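Side-chain contacts in glucose-6-phosphate 1-dehydrogenase (Kluyveromyces lactis, PDB 7E6I), which catalyses the NADP(+)-dependent oxidation of glucose 6-phosphate to 6-phosphogluconolactone, the first step of the oxidative pentose phosphate pathway: residues I11-A16 with P27-L32; G18-K23 with Y121-P126; K43-A48 with L98-I103; G89-D94 with P126-D131; H117-L122 with D421-D426. All coordinates share one frame; numbering follows the deposited sequence.

Interaction 1. Residues I11-A16 with P27-L32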
# COMPACT_ATOMS: atom_id res chain seq x y z
N ILE A 11 9.82 4.77 21.07
CA ILE A 11 8.75 4.35 20.18
C ILE A 11 7.66 3.73 21.04
O ILE A 11 7.89 2.71 21.69
CB ILE A 11 9.27 3.35 19.13
CG1 ILE A 11 10.31 4.02 18.22
CG2 ILE A 11 8.14 2.78 18.31
CD1 ILE A 11 11.14 3.02 17.41
N THR A 12 6.49 4.35 21.06
CA THR A 12 5.32 3.79 21.74
C THR A 12 4.36 3.22 20.70
O THR A 12 3.93 3.93 19.79
CB THR A 12 4.60 4.84 22.59
OG1 THR A 12 5.55 5.52 23.42
CG2 THR A 12 3.56 4.17 23.45
N ILE A 13 4.02 1.94 20.85
CA ILE A 13 3.09 1.25 19.96
C ILE A 13 1.76 1.13 20.70
O ILE A 13 1.60 0.27 21.57
CB ILE A 13 3.60 -0.13 19.53
CG1 ILE A 13 4.91 -0.00 18.75
CG2 ILE A 13 2.58 -0.83 18.65
CD1 ILE A 13 6.13 -0.03 19.64
N PHE A 14 0.80 1.97 20.34
CA PHE A 14 -0.54 1.87 20.89
C PHE A 14 -1.29 0.73 20.23
O PHE A 14 -1.10 0.42 19.05
CB PHE A 14 -1.29 3.18 20.71
CG PHE A 14 -0.92 4.23 21.73
CD1 PHE A 14 0.20 5.02 21.56
CD2 PHE A 14 -1.71 4.43 22.85
CE1 PHE A 14 0.54 5.99 22.50
CE2 PHE A 14 -1.38 5.39 23.79
CZ PHE A 14 -0.26 6.18 23.61
N GLY A 15 -2.17 0.09 21.01
CA GLY A 15 -2.81 -1.12 20.55
C GLY A 15 -1.89 -2.31 20.58
O GLY A 15 -2.05 -3.24 19.78
N ALA A 16 -0.91 -2.32 21.49
CA ALA A 16 0.21 -3.25 21.39
C ALA A 16 -0.21 -4.72 21.48
O ALA A 16 0.54 -5.58 21.03
CB ALA A 16 1.23 -2.95 22.48
N PRO A 27 7.41 -7.27 14.79
CA PRO A 27 8.34 -7.96 13.89
C PRO A 27 9.11 -7.01 12.98
O PRO A 27 10.30 -7.26 12.70
CB PRO A 27 7.42 -8.92 13.11
CG PRO A 27 6.31 -9.19 14.05
CD PRO A 27 6.07 -7.89 14.77
N ALA A 28 8.49 -5.92 12.54
CA ALA A 28 9.21 -4.97 11.70
C ALA A 28 10.27 -4.22 12.50
O ALA A 28 11.38 -3.99 12.01
CB ALA A 28 8.24 -3.97 11.04
N LEU A 29 9.92 -3.81 13.72
CA LEU A 29 10.91 -3.17 14.58
C LEU A 29 12.11 -4.09 14.80
O LEU A 29 13.25 -3.63 14.82
CB LEU A 29 10.29 -2.80 15.92
CG LEU A 29 9.55 -1.47 15.96
CD1 LEU A 29 8.85 -1.31 17.30
CD2 LEU A 29 10.53 -0.36 15.73
N PHE A 30 11.86 -5.39 14.95
CA PHE A 30 12.95 -6.32 15.18
C PHE A 30 13.83 -6.44 13.94
O PHE A 30 15.06 -6.38 14.03
CB PHE A 30 12.42 -7.69 15.59
CG PHE A 30 13.48 -8.75 15.59
CD1 PHE A 30 14.60 -8.62 16.42
CD2 PHE A 30 13.38 -9.85 14.75
CE1 PHE A 30 15.59 -9.59 16.41
CE2 PHE A 30 14.36 -10.81 14.74
CZ PHE A 30 15.47 -10.69 15.58
N GLY A 31 13.21 -6.62 12.77
CA GLY A 31 13.98 -6.70 11.54
C GLY A 31 14.91 -5.53 11.35
O GLY A 31 16.08 -5.70 11.00
N LEU A 32 14.41 -4.32 11.60
CA LEU A 32 15.27 -3.14 11.57
C LEU A 32 16.41 -3.28 12.57
O LEU A 32 17.56 -2.92 12.26
CB LEU A 32 14.44 -1.89 11.86
CG LEU A 32 13.66 -1.28 10.70
CD1 LEU A 32 12.69 -0.22 11.23
CD2 LEU A 32 14.60 -0.66 9.72

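Interaction 2. Residues G18-K23 with Y121-P126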
# COMPACT_ATOMS: atom_id res chain seq x y z
N GLY A 18 -2.83 -6.12 20.02
CA GLY A 18 -3.60 -6.56 18.89
C GLY A 18 -2.79 -7.30 17.85
O GLY A 18 -1.57 -7.38 17.90
N ASP A 19 -3.52 -7.84 16.87
CA ASP A 19 -2.90 -8.69 15.86
C ASP A 19 -1.89 -7.91 15.04
O ASP A 19 -0.77 -8.39 14.80
CB ASP A 19 -3.97 -9.28 14.96
CG ASP A 19 -4.39 -10.66 15.40
OD1 ASP A 19 -3.95 -11.08 16.50
OD2 ASP A 19 -5.15 -11.31 14.66
N LEU A 20 -2.27 -6.72 14.57
CA LEU A 20 -1.37 -5.93 13.75
C LEU A 20 -0.06 -5.65 14.49
O LEU A 20 1.02 -5.79 13.91
CB LEU A 20 -2.04 -4.62 13.36
CG LEU A 20 -1.10 -3.71 12.58
CD1 LEU A 20 -0.83 -4.29 11.20
CD2 LEU A 20 -1.68 -2.32 12.50
N SER A 21 -0.16 -5.31 15.77
CA SER A 21 1.02 -4.97 16.56
C SER A 21 1.96 -6.15 16.68
O SER A 21 3.17 -6.02 16.47
CB SER A 21 0.61 -4.49 17.95
OG SER A 21 1.76 -4.15 18.69
N LYS A 22 1.43 -7.33 17.03
CA LYS A 22 2.32 -8.43 17.36
C LYS A 22 2.84 -9.15 16.12
O LYS A 22 3.94 -9.70 16.15
CB LYS A 22 1.62 -9.42 18.31
CG LYS A 22 0.44 -10.17 17.74
CD LYS A 22 -0.04 -11.25 18.73
CE LYS A 22 -1.58 -11.37 18.77
NZ LYS A 22 -2.07 -12.61 18.10
N LYS A 23 2.07 -9.16 15.04
CA LYS A 23 2.49 -9.86 13.83
C LYS A 23 3.20 -8.97 12.82
O LYS A 23 3.86 -9.50 11.93
CB LYS A 23 1.28 -10.50 13.14
CG LYS A 23 0.62 -11.60 13.94
CD LYS A 23 -0.34 -12.38 13.06
CE LYS A 23 -1.48 -12.96 13.87
NZ LYS A 23 -2.68 -13.19 13.04
N TYR A 121 3.34 4.87 17.18
CA TYR A 121 2.72 4.00 16.19
C TYR A 121 1.33 3.61 16.68
O TYR A 121 1.20 2.95 17.71
CB TYR A 121 3.57 2.75 15.92
CG TYR A 121 3.20 2.04 14.64
CD1 TYR A 121 1.93 1.50 14.46
CD2 TYR A 121 4.12 1.94 13.60
CE1 TYR A 121 1.58 0.86 13.29
CE2 TYR A 121 3.78 1.30 12.41
CZ TYR A 121 2.51 0.76 12.26
OH TYR A 121 2.18 0.13 11.07
N LEU A 122 0.29 3.99 15.92
CA LEU A 122 -1.09 3.81 16.37
C LEU A 122 -1.72 2.60 15.67
O LEU A 122 -2.48 2.72 14.71
CB LEU A 122 -1.90 5.09 16.11
CG LEU A 122 -1.90 6.20 17.16
CD1 LEU A 122 -0.51 6.53 17.65
CD2 LEU A 122 -2.57 7.43 16.59
N ALA A 123 -1.43 1.41 16.20
CA ALA A 123 -1.92 0.17 15.60
C ALA A 123 -3.38 -0.08 16.01
O ALA A 123 -3.72 -1.08 16.65
CB ALA A 123 -1.03 -1.00 16.01
N LEU A 124 -4.24 0.84 15.62
CA LEU A 124 -5.61 0.90 16.10
C LEU A 124 -6.51 1.26 14.95
O LEU A 124 -6.06 1.82 13.94
CB LEU A 124 -5.75 1.94 17.23
CG LEU A 124 -4.98 1.67 18.52
CD1 LEU A 124 -4.84 2.92 19.35
CD2 LEU A 124 -5.69 0.59 19.31
N PRO A 125 -7.81 0.95 15.04
CA PRO A 125 -8.76 1.42 14.03
C PRO A 125 -9.03 2.90 14.21
O PRO A 125 -8.81 3.46 15.30
CB PRO A 125 -10.01 0.58 14.31
CG PRO A 125 -9.91 0.25 15.76
CD PRO A 125 -8.45 0.11 16.07
N PRO A 126 -9.53 3.57 13.17
CA PRO A 126 -9.69 5.03 13.26
C PRO A 126 -10.61 5.49 14.39
O PRO A 126 -10.40 6.57 14.94
CB PRO A 126 -10.25 5.41 11.89
CG PRO A 126 -9.83 4.30 10.99
CD PRO A 126 -9.84 3.06 11.83
O HOH W 1 -2.88 -4.23 16.71

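Interaction 3. Residues K43-A48 with L98-I103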
# COMPACT_ATOMS: atom_id res chain seq x y z
N LYS A 43 13.94 3.12 23.23
CA LYS A 43 12.98 2.59 24.19
C LYS A 43 11.68 2.24 23.49
O LYS A 43 10.98 3.12 22.97
CB LYS A 43 12.74 3.57 25.34
CG LYS A 43 11.99 2.93 26.50
CD LYS A 43 12.27 3.59 27.85
CE LYS A 43 11.65 2.82 28.99
NZ LYS A 43 11.01 1.56 28.50
N ILE A 44 11.33 0.95 23.48
CA ILE A 44 10.12 0.47 22.83
C ILE A 44 9.08 0.17 23.89
O ILE A 44 9.30 -0.70 24.75
CB ILE A 44 10.40 -0.76 21.96
CG1 ILE A 44 11.58 -0.48 21.03
CG2 ILE A 44 9.20 -1.11 21.14
CD1 ILE A 44 11.85 -1.58 20.05
N ILE A 45 7.95 0.86 23.83
CA ILE A 45 6.87 0.77 24.82
C ILE A 45 5.58 0.36 24.12
O ILE A 45 5.10 1.07 23.22
CB ILE A 45 6.66 2.10 25.55
CG1 ILE A 45 7.93 2.59 26.23
CG2 ILE A 45 5.54 1.97 26.55
CD1 ILE A 45 7.79 3.98 26.80
N GLY A 46 4.98 -0.74 24.58
CA GLY A 46 3.69 -1.16 24.10
C GLY A 46 2.60 -0.76 25.07
O GLY A 46 2.66 -1.11 26.25
N TYR A 47 1.60 -0.05 24.57
CA TYR A 47 0.49 0.46 25.37
C TYR A 47 -0.81 -0.14 24.87
O TYR A 47 -1.06 -0.18 23.66
CB TYR A 47 0.45 2.00 25.29
CG TYR A 47 -0.58 2.73 26.14
CD1 TYR A 47 -1.94 2.63 25.87
CD2 TYR A 47 -0.19 3.56 27.18
CE1 TYR A 47 -2.87 3.32 26.63
CE2 TYR A 47 -1.11 4.25 27.95
CZ TYR A 47 -2.45 4.13 27.67
OH TYR A 47 -3.38 4.81 28.43
N ALA A 48 -1.65 -0.62 25.80
CA ALA A 48 -2.99 -1.12 25.51
C ALA A 48 -3.78 -1.20 26.83
O ALA A 48 -3.23 -1.00 27.91
CB ALA A 48 -2.97 -2.48 24.80
N LEU A 98 -0.55 10.33 31.34
CA LEU A 98 0.32 10.95 32.33
C LEU A 98 1.28 9.93 32.92
O LEU A 98 2.46 10.23 33.13
CB LEU A 98 -0.52 11.60 33.43
CG LEU A 98 -1.39 12.73 32.87
CD1 LEU A 98 -2.48 13.12 33.85
CD2 LEU A 98 -0.52 13.93 32.50
N GLU A 99 0.81 8.71 33.16
CA GLU A 99 1.74 7.65 33.58
C GLU A 99 2.78 7.39 32.49
O GLU A 99 3.97 7.24 32.80
CB GLU A 99 0.96 6.38 33.92
CG GLU A 99 0.16 6.45 35.23
CD GLU A 99 -0.93 5.39 35.33
OE1 GLU A 99 -1.10 4.59 34.36
OE2 GLU A 99 -1.64 5.35 36.37
N LEU A 100 2.36 7.34 31.22
CA LEU A 100 3.31 7.17 30.13
C LEU A 100 4.25 8.37 30.03
O LEU A 100 5.46 8.19 29.86
CB LEU A 100 2.56 6.96 28.81
CG LEU A 100 3.33 6.66 27.52
CD1 LEU A 100 4.02 5.29 27.54
CD2 LEU A 100 2.40 6.76 26.32
N LYS A 101 3.72 9.59 30.16
CA LYS A 101 4.57 10.78 30.17
C LYS A 101 5.66 10.67 31.22
O LYS A 101 6.75 11.23 31.04
CB LYS A 101 3.70 12.02 30.41
CG LYS A 101 4.44 13.35 30.62
CD LYS A 101 3.43 14.50 30.49
CE LYS A 101 3.76 15.71 31.34
NZ LYS A 101 5.21 16.07 31.32
N LYS A 102 5.41 9.94 32.31
CA LYS A 102 6.41 9.82 33.38
C LYS A 102 7.47 8.78 33.03
O LYS A 102 8.67 9.03 33.19
CB LYS A 102 5.73 9.47 34.70
N ILE A 103 7.05 7.60 32.57
CA ILE A 103 8.01 6.60 32.10
C ILE A 103 8.96 7.23 31.08
O ILE A 103 10.18 7.00 31.13
CB ILE A 103 7.28 5.39 31.50
CG1 ILE A 103 6.07 5.01 32.36
CG2 ILE A 103 8.24 4.21 31.33
CD1 ILE A 103 5.45 3.68 31.98

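Interaction 4. Residues G89-D94 with P126-D131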
# COMPACT_ATOMS: atom_id res chain seq x y z
N GLY A 89 -3.33 0.87 30.26
CA GLY A 89 -4.13 2.04 30.51
C GLY A 89 -5.19 2.21 29.45
O GLY A 89 -5.10 1.66 28.35
N PRO A 90 -6.22 2.99 29.77
CA PRO A 90 -7.27 3.24 28.78
C PRO A 90 -6.80 4.24 27.74
O PRO A 90 -5.92 5.06 27.98
CB PRO A 90 -8.42 3.81 29.63
CG PRO A 90 -7.73 4.46 30.79
CD PRO A 90 -6.44 3.73 31.03
N TYR A 91 -7.40 4.14 26.55
CA TYR A 91 -7.18 5.18 25.54
C TYR A 91 -8.04 6.41 25.81
O TYR A 91 -7.74 7.49 25.30
CB TYR A 91 -7.47 4.65 24.13
CG TYR A 91 -6.79 3.35 23.78
CD1 TYR A 91 -5.40 3.25 23.75
CD2 TYR A 91 -7.53 2.22 23.47
CE1 TYR A 91 -4.77 2.05 23.43
CE2 TYR A 91 -6.92 1.02 23.14
CZ TYR A 91 -5.54 0.94 23.13
OH TYR A 91 -4.93 -0.26 22.82
N ASP A 92 -9.07 6.24 26.65
CA ASP A 92 -10.17 7.17 26.87
C ASP A 92 -9.88 8.23 27.92
O ASP A 92 -10.68 9.16 28.08
CB ASP A 92 -11.39 6.36 27.33
CG ASP A 92 -12.67 6.85 26.71
OD1 ASP A 92 -13.20 6.16 25.82
OD2 ASP A 92 -13.15 7.92 27.14
N SER A 93 -8.78 8.12 28.67
CA SER A 93 -8.62 8.88 29.90
C SER A 93 -7.17 9.24 30.12
O SER A 93 -6.26 8.48 29.78
CB SER A 93 -9.16 8.09 31.10
OG SER A 93 -9.61 8.95 32.13
N ASP A 94 -6.96 10.39 30.78
CA ASP A 94 -5.64 11.01 30.85
C ASP A 94 -4.67 10.29 31.78
O ASP A 94 -3.47 10.56 31.70
CB ASP A 94 -5.77 12.46 31.31
CG ASP A 94 -6.84 13.24 30.56
OD1 ASP A 94 -6.92 13.14 29.31
OD2 ASP A 94 -7.59 13.99 31.22
N PRO A 126 -9.53 3.57 13.17
CA PRO A 126 -9.69 5.03 13.26
C PRO A 126 -10.61 5.49 14.39
O PRO A 126 -10.40 6.57 14.94
CB PRO A 126 -10.25 5.41 11.89
CG PRO A 126 -9.83 4.30 10.99
CD PRO A 126 -9.84 3.06 11.83
N SER A 127 -11.62 4.69 14.75
CA SER A 127 -12.50 5.10 15.83
C SER A 127 -11.76 5.30 17.14
O SER A 127 -12.32 5.87 18.08
CB SER A 127 -13.62 4.08 16.03
OG SER A 127 -13.09 2.79 16.28
N ILE A 128 -10.51 4.86 17.22
CA ILE A 128 -9.70 5.06 18.42
C ILE A 128 -8.53 6.03 18.19
O ILE A 128 -8.06 6.64 19.16
CB ILE A 128 -9.24 3.70 18.99
CG1 ILE A 128 -10.50 2.86 19.29
CG2 ILE A 128 -8.49 3.85 20.30
CD1 ILE A 128 -10.36 1.36 19.11
N PHE A 129 -8.09 6.25 16.93
CA PHE A 129 -7.12 7.30 16.59
C PHE A 129 -7.42 8.60 17.28
O PHE A 129 -6.56 9.19 17.94
CB PHE A 129 -7.11 7.72 15.11
CG PHE A 129 -6.64 6.71 14.17
CD1 PHE A 129 -6.09 5.54 14.60
CD2 PHE A 129 -6.80 6.95 12.82
CE1 PHE A 129 -5.70 4.60 13.68
CE2 PHE A 129 -6.43 6.02 11.90
CZ PHE A 129 -5.86 4.84 12.33
N ILE A 130 -8.63 9.11 17.00
CA ILE A 130 -8.94 10.49 17.37
C ILE A 130 -8.90 10.65 18.88
O ILE A 130 -8.42 11.67 19.40
CB ILE A 130 -10.29 10.91 16.77
CG1 ILE A 130 -10.13 11.27 15.31
CG2 ILE A 130 -10.80 12.15 17.46
CD1 ILE A 130 -9.06 12.32 15.06
N ASP A 131 -9.36 9.65 19.62
CA ASP A 131 -9.23 9.71 21.06
C ASP A 131 -7.76 9.75 21.45
O ASP A 131 -7.33 10.66 22.17
CB ASP A 131 -9.96 8.54 21.72
CG ASP A 131 -11.47 8.61 21.52
OD1 ASP A 131 -11.93 9.66 21.02
OD2 ASP A 131 -12.19 7.64 21.85

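Interaction 5. Residues H117-L122 with D421-D426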
# COMPACT_ATOMS: atom_id res chain seq x y z
N HIS A 117 12.82 12.80 21.16
CA HIS A 117 12.46 12.26 19.85
C HIS A 117 11.50 11.11 20.08
O HIS A 117 11.91 10.04 20.56
CB HIS A 117 13.69 11.78 19.08
CG HIS A 117 14.61 12.87 18.64
ND1 HIS A 117 15.90 12.61 18.20
CD2 HIS A 117 14.45 14.21 18.57
CE1 HIS A 117 16.48 13.75 17.88
NE2 HIS A 117 15.63 14.73 18.09
N ARG A 118 10.23 11.29 19.74
CA ARG A 118 9.18 10.33 20.08
C ARG A 118 8.38 9.93 18.86
O ARG A 118 7.84 10.79 18.14
CB ARG A 118 8.25 10.90 21.16
CG ARG A 118 8.99 11.40 22.39
CD ARG A 118 8.07 12.02 23.40
NE ARG A 118 8.80 12.48 24.58
CZ ARG A 118 8.42 13.51 25.32
NH1 ARG A 118 7.31 14.18 25.02
NH2 ARG A 118 9.13 13.86 26.38
N LEU A 119 8.29 8.62 18.62
CA LEU A 119 7.45 8.06 17.57
C LEU A 119 6.28 7.33 18.24
O LEU A 119 6.49 6.51 19.14
CB LEU A 119 8.24 7.11 16.67
CG LEU A 119 7.53 6.47 15.46
CD1 LEU A 119 7.13 7.54 14.45
CD2 LEU A 119 8.38 5.38 14.77
N PHE A 120 5.06 7.66 17.83
CA PHE A 120 3.86 6.97 18.28
C PHE A 120 3.28 6.19 17.11
O PHE A 120 2.78 6.79 16.15
CB PHE A 120 2.84 7.98 18.82
CG PHE A 120 3.33 8.74 20.00
CD1 PHE A 120 3.31 8.17 21.27
CD2 PHE A 120 3.83 10.02 19.85
CE1 PHE A 120 3.77 8.88 22.37
CE2 PHE A 120 4.29 10.74 20.95
CZ PHE A 120 4.26 10.16 22.21
N TYR A 121 3.34 4.87 17.18
CA TYR A 121 2.72 4.00 16.19
C TYR A 121 1.33 3.61 16.68
O TYR A 121 1.20 2.95 17.71
CB TYR A 121 3.57 2.75 15.92
CG TYR A 121 3.20 2.04 14.64
CD1 TYR A 121 1.93 1.50 14.46
CD2 TYR A 121 4.12 1.94 13.60
CE1 TYR A 121 1.58 0.86 13.29
CE2 TYR A 121 3.78 1.30 12.41
CZ TYR A 121 2.51 0.76 12.26
OH TYR A 121 2.18 0.13 11.07
N LEU A 122 0.29 3.99 15.92
CA LEU A 122 -1.09 3.81 16.37
C LEU A 122 -1.72 2.60 15.67
O LEU A 122 -2.48 2.72 14.71
CB LEU A 122 -1.90 5.09 16.11
CG LEU A 122 -1.90 6.20 17.16
CD1 LEU A 122 -0.51 6.53 17.65
CD2 LEU A 122 -2.57 7.43 16.59
N ASP A 421 11.62 4.93 7.36
CA ASP A 421 11.41 6.23 6.72
C ASP A 421 10.82 7.24 7.70
O ASP A 421 11.19 8.43 7.67
CB ASP A 421 10.49 6.09 5.51
CG ASP A 421 11.17 5.45 4.33
OD1 ASP A 421 12.37 5.10 4.44
OD2 ASP A 421 10.50 5.29 3.27
N ALA A 422 9.90 6.79 8.55
CA ALA A 422 9.33 7.66 9.58
C ALA A 422 10.41 8.11 10.56
O ALA A 422 10.50 9.30 10.90
CB ALA A 422 8.20 6.93 10.30
N LEU A 423 11.26 7.18 11.01
CA LEU A 423 12.34 7.56 11.92
C LEU A 423 13.21 8.63 11.29
O LEU A 423 13.62 9.58 11.96
CB LEU A 423 13.17 6.33 12.31
CG LEU A 423 12.44 5.29 13.18
CD1 LEU A 423 13.26 4.03 13.40
CD2 LEU A 423 12.08 5.88 14.51
N LEU A 424 13.45 8.53 9.98
CA LEU A 424 14.23 9.53 9.26
C LEU A 424 13.43 10.77 8.89
O LEU A 424 14.01 11.71 8.34
CB LEU A 424 14.86 8.93 8.01
CG LEU A 424 15.67 7.64 8.19
CD1 LEU A 424 15.85 6.93 6.86
CD2 LEU A 424 17.01 7.92 8.82
N GLY A 425 12.13 10.82 9.17
CA GLY A 425 11.34 12.00 8.86
C GLY A 425 10.97 12.20 7.39
O GLY A 425 10.58 13.31 7.01
N ASP A 426 11.06 11.15 6.56
CA ASP A 426 10.86 11.28 5.12
C ASP A 426 9.42 10.92 4.76
O ASP A 426 9.02 9.75 4.85
CB ASP A 426 11.84 10.38 4.37
CG ASP A 426 11.72 10.48 2.86
OD1 ASP A 426 10.77 11.15 2.36
OD2 ASP A 426 12.59 9.91 2.16

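Interaction 1. Residues I11-A16 with P27-L32
Leu29 spends one methyl on each of two isoleucines of the strand. Its CD1 comes tip to tip with CD1 of Ile13 at 3.8 Å, the two side chains reaching straight for one another between helix and sheet. Its CD2 lies 3.8 Å from CD1 of Ile11, but here the side chains lie alongside one another, pointing opposite ways. The leucine fork therefore spans two strand positions on the same face. Ile11 gets its tip there by stretching out, with CG1 beside the backbone N and chi2 at 165°; in Ile13 the outer bond is turned to 88° instead, which brings its CD1 to the other leucine methyl. All three residues are buried, no hydrogen bond crosses, and the grip rests on four methyl groups alone.

Past the kink at Pro27, whose N has no bond to the preceding turn, the helix resumes with bonds such as Gly31 N to Pro27 O, 3.0 Å. Ile13 also leans on Ser21, Thr25 and Phe26 of the same helix, while Ala28 and Leu32 carry the packing on to helix 414-423. The strand itself is hydrogen-bonded to Lys43 and Ile45 on one flank and to Leu119 and Tyr121 on the other. This is the first beta-alpha unit of a Rossmann fold, whose connecting turn holds Gly15 and Ala16, both of which probably bind NADP(+).

Interaction 2. Residues G18-K23 with Y121-P126
Leu20 and Ser21 meet Ala123 at the dinucleotide-binding end of the Rossmann fold, where the first turn of helix 19-34 faces the loop leaving strand 117-122. CD2 of Leu20 rests against Ala123, 3.8 Å from its CB and 4.0 Å from its CA. The leucine reaches across because CG stands anti to the backbone N (chi1 176°), which sends the branch toward the loop. Ser21 adds a looser touch through CB, 4.3 Å from CB of Ala123; its OG is engaged by the carbonyl O of Ala16.

Polar contact between the segments runs through one water. It accepts from Ser21 N at 3.1 Å and donates to Ala123 O at 3.3 Å, tying an amide of the helix's first turn to a carbonyl of the loop. Ala123 sits at the centre of an inverse gamma turn, closed by a weak bond from Leu124 N to Leu122 O.

Gly18 occupies the N-cap of the helix. Asp19 and two lysines form a salt-bridge network on the first turns: NZ of Lys22 meets OD1 of Asp19 at 2.9 Å, nearly along the C-O axis, and Lys23 makes a weaker bridge to OD2. Residues 18-22 probably belong to the NADP(+) site, and the bound glucose 6-phosphate lies about 10 Å from the Leu20 side chain. A glycine-rich turn leading into a helix beside the end of a neighbouring strand is the classic Rossmann nucleotide site.

Interaction 3. Residues K43-A48 with L98-I103
Leu100 carries the middle of this contact, using its two methyls on two different strand residues. CD1 packs 3.8 Å from CG2 of Ile45 and 4.1 Å from CD1 of the same residue, the two side chains passing flank to flank. CD2 of Leu100 lies 4.2 Å from CD2 of Tyr47, approaching the ring obliquely. With chi1 at -175° the Leu100 fork is thrown away from the backbone N, and in that setting it also touches Thr12 and Phe14 of the adjoining strand. Tyr47 is fixed at its far end by a hydrogen bond from OH to Pro90 O, and its ring meets that of Phe14.

Helix 94-110 lies on the face of the parallel sheet away from helix 19-34, and its segment runs almost antiparallel to the strand (168°), the two axes 11.4 Å apart at closest approach. It belongs to the connection by which a Rossmann fold carries the chain from strand 84-88, past strands 43-48 and 10-14, to strand 117-122.

One turn further on, Ile103, whose N bonds to Glu99 O at 3.1 Å, faces the start of the strand. Its CG2 lies 4.4 Å from CE of Lys43, the nearest atom of the lysine's aliphatic chain. Ile103 also reaches His87, and beyond it Ile104 and Phe107 add further contacts, to Ile45 and Lys43 respectively.

Interaction 4. Residues G89-D94 with P126-D131
The Tyr91 ring meets Ile128 at a slant. A single methyl, CG2 of Ile128, does the touching: it lies 3.7 Å from CD2 of Tyr91, 3.9 Å from CG and 4.0 Å from CB, so it lies beside the CB end of the aromatic side chain and well short of the hydroxyl. With CG1 of the isoleucine beside the backbone N (chi1 -58°), CG2 is left anti to that N and points at the loop. One residue further on, the Phe129 ring has CA of Pro126 over the centre of one face, 3.4 Å above the plane, a contact inside the first turn of helix 126-139.

Next to this the approach is looser, with no polar bond. The carbonyl O of Tyr91 lies 4.3 Å from CB of Asp131, and that oxygen is taken by a hydrogen bond from the hydroxyl of Tyr97. Although the CB of Asp92 sets off away from the helix, its carboxylate swings back until OD1 is 4.4 Å from OD2 of Asp131. Tyr91 also packs on Val132 and Leu124, close to Gly15 and Arg49, which probably take part in binding NADP(+).

Between the two segments the contact is thus apolar, around one methyl; the polar ties from this loop to the helix lie further along, where Asp94 OD1 forms a salt bridge with Lys135 and accepts a hydrogen bond from Asn139 ND2. The two nearby carboxylates, both at least partly exposed, would probably disfavour a closer approach at that edge and might raise each other's pKa slightly.

Interaction 5. Residues H117-L122 with D421-D426
Leu119, in a central strand of the Rossmann sheet, packs against the C-terminal end of helix 414-423 at Ala422 and Leu423, a contact between the coenzyme domain and the part of the chain that belongs to the C-terminal family. CD2 of Leu119 meets CD2 of Leu423 at 3.7 Å, the two side chains lying roughly perpendicular. The other methyl, CD1, leans on CB of Ala422 more loosely, at 4.3 Å. Leu119 can serve both because its CG lies anti to the backbone N (chi1 -177°), with the fork spread over the helix end. All three residues are buried and the contact is wholly apolar.

The helix stops just past these residues in a Schellman motif. Asp426 N bonds back to Asp421 O at 2.9 Å and Gly425 N to Ala422 O at 2.8 Å, with Gly425 taking a positive phi of 76°. A weak bond from Arg148 NH1 of strand 146-152 reaches Leu423 O. Leu119 also touches Ile11 and Ile150 on its neighbouring strands. The arrangement is an interface between the two regions: a helix of the C-terminal region packed on the apolar face of the Rossmann sheet, beside helix 19-34.

Interactions 1, 3 and 5 are buried and apolar, and all use strands of one parallel sheet. Interactions 1 and 5 bring helices 19-34 and 414-423 to one face; interaction 3 brings helix 94-110 to the other. Strand 10-14 joins them, through probable backbone hydrogen bonds such as Ile13 N to Ile45 O and Thr12 O to Tyr121 N. Interactions 2 and 4 sit at the loop ends, are only partly buried, and bring in water, salt bridges or carboxylates; they share Pro126. Helix 19-34 serves both interaction 1 and interaction 2. Interactions 3 and 4 are joined through a probable backbone bond, Ala48 O to Gly89 N. Only interaction 5 joins the two family regions.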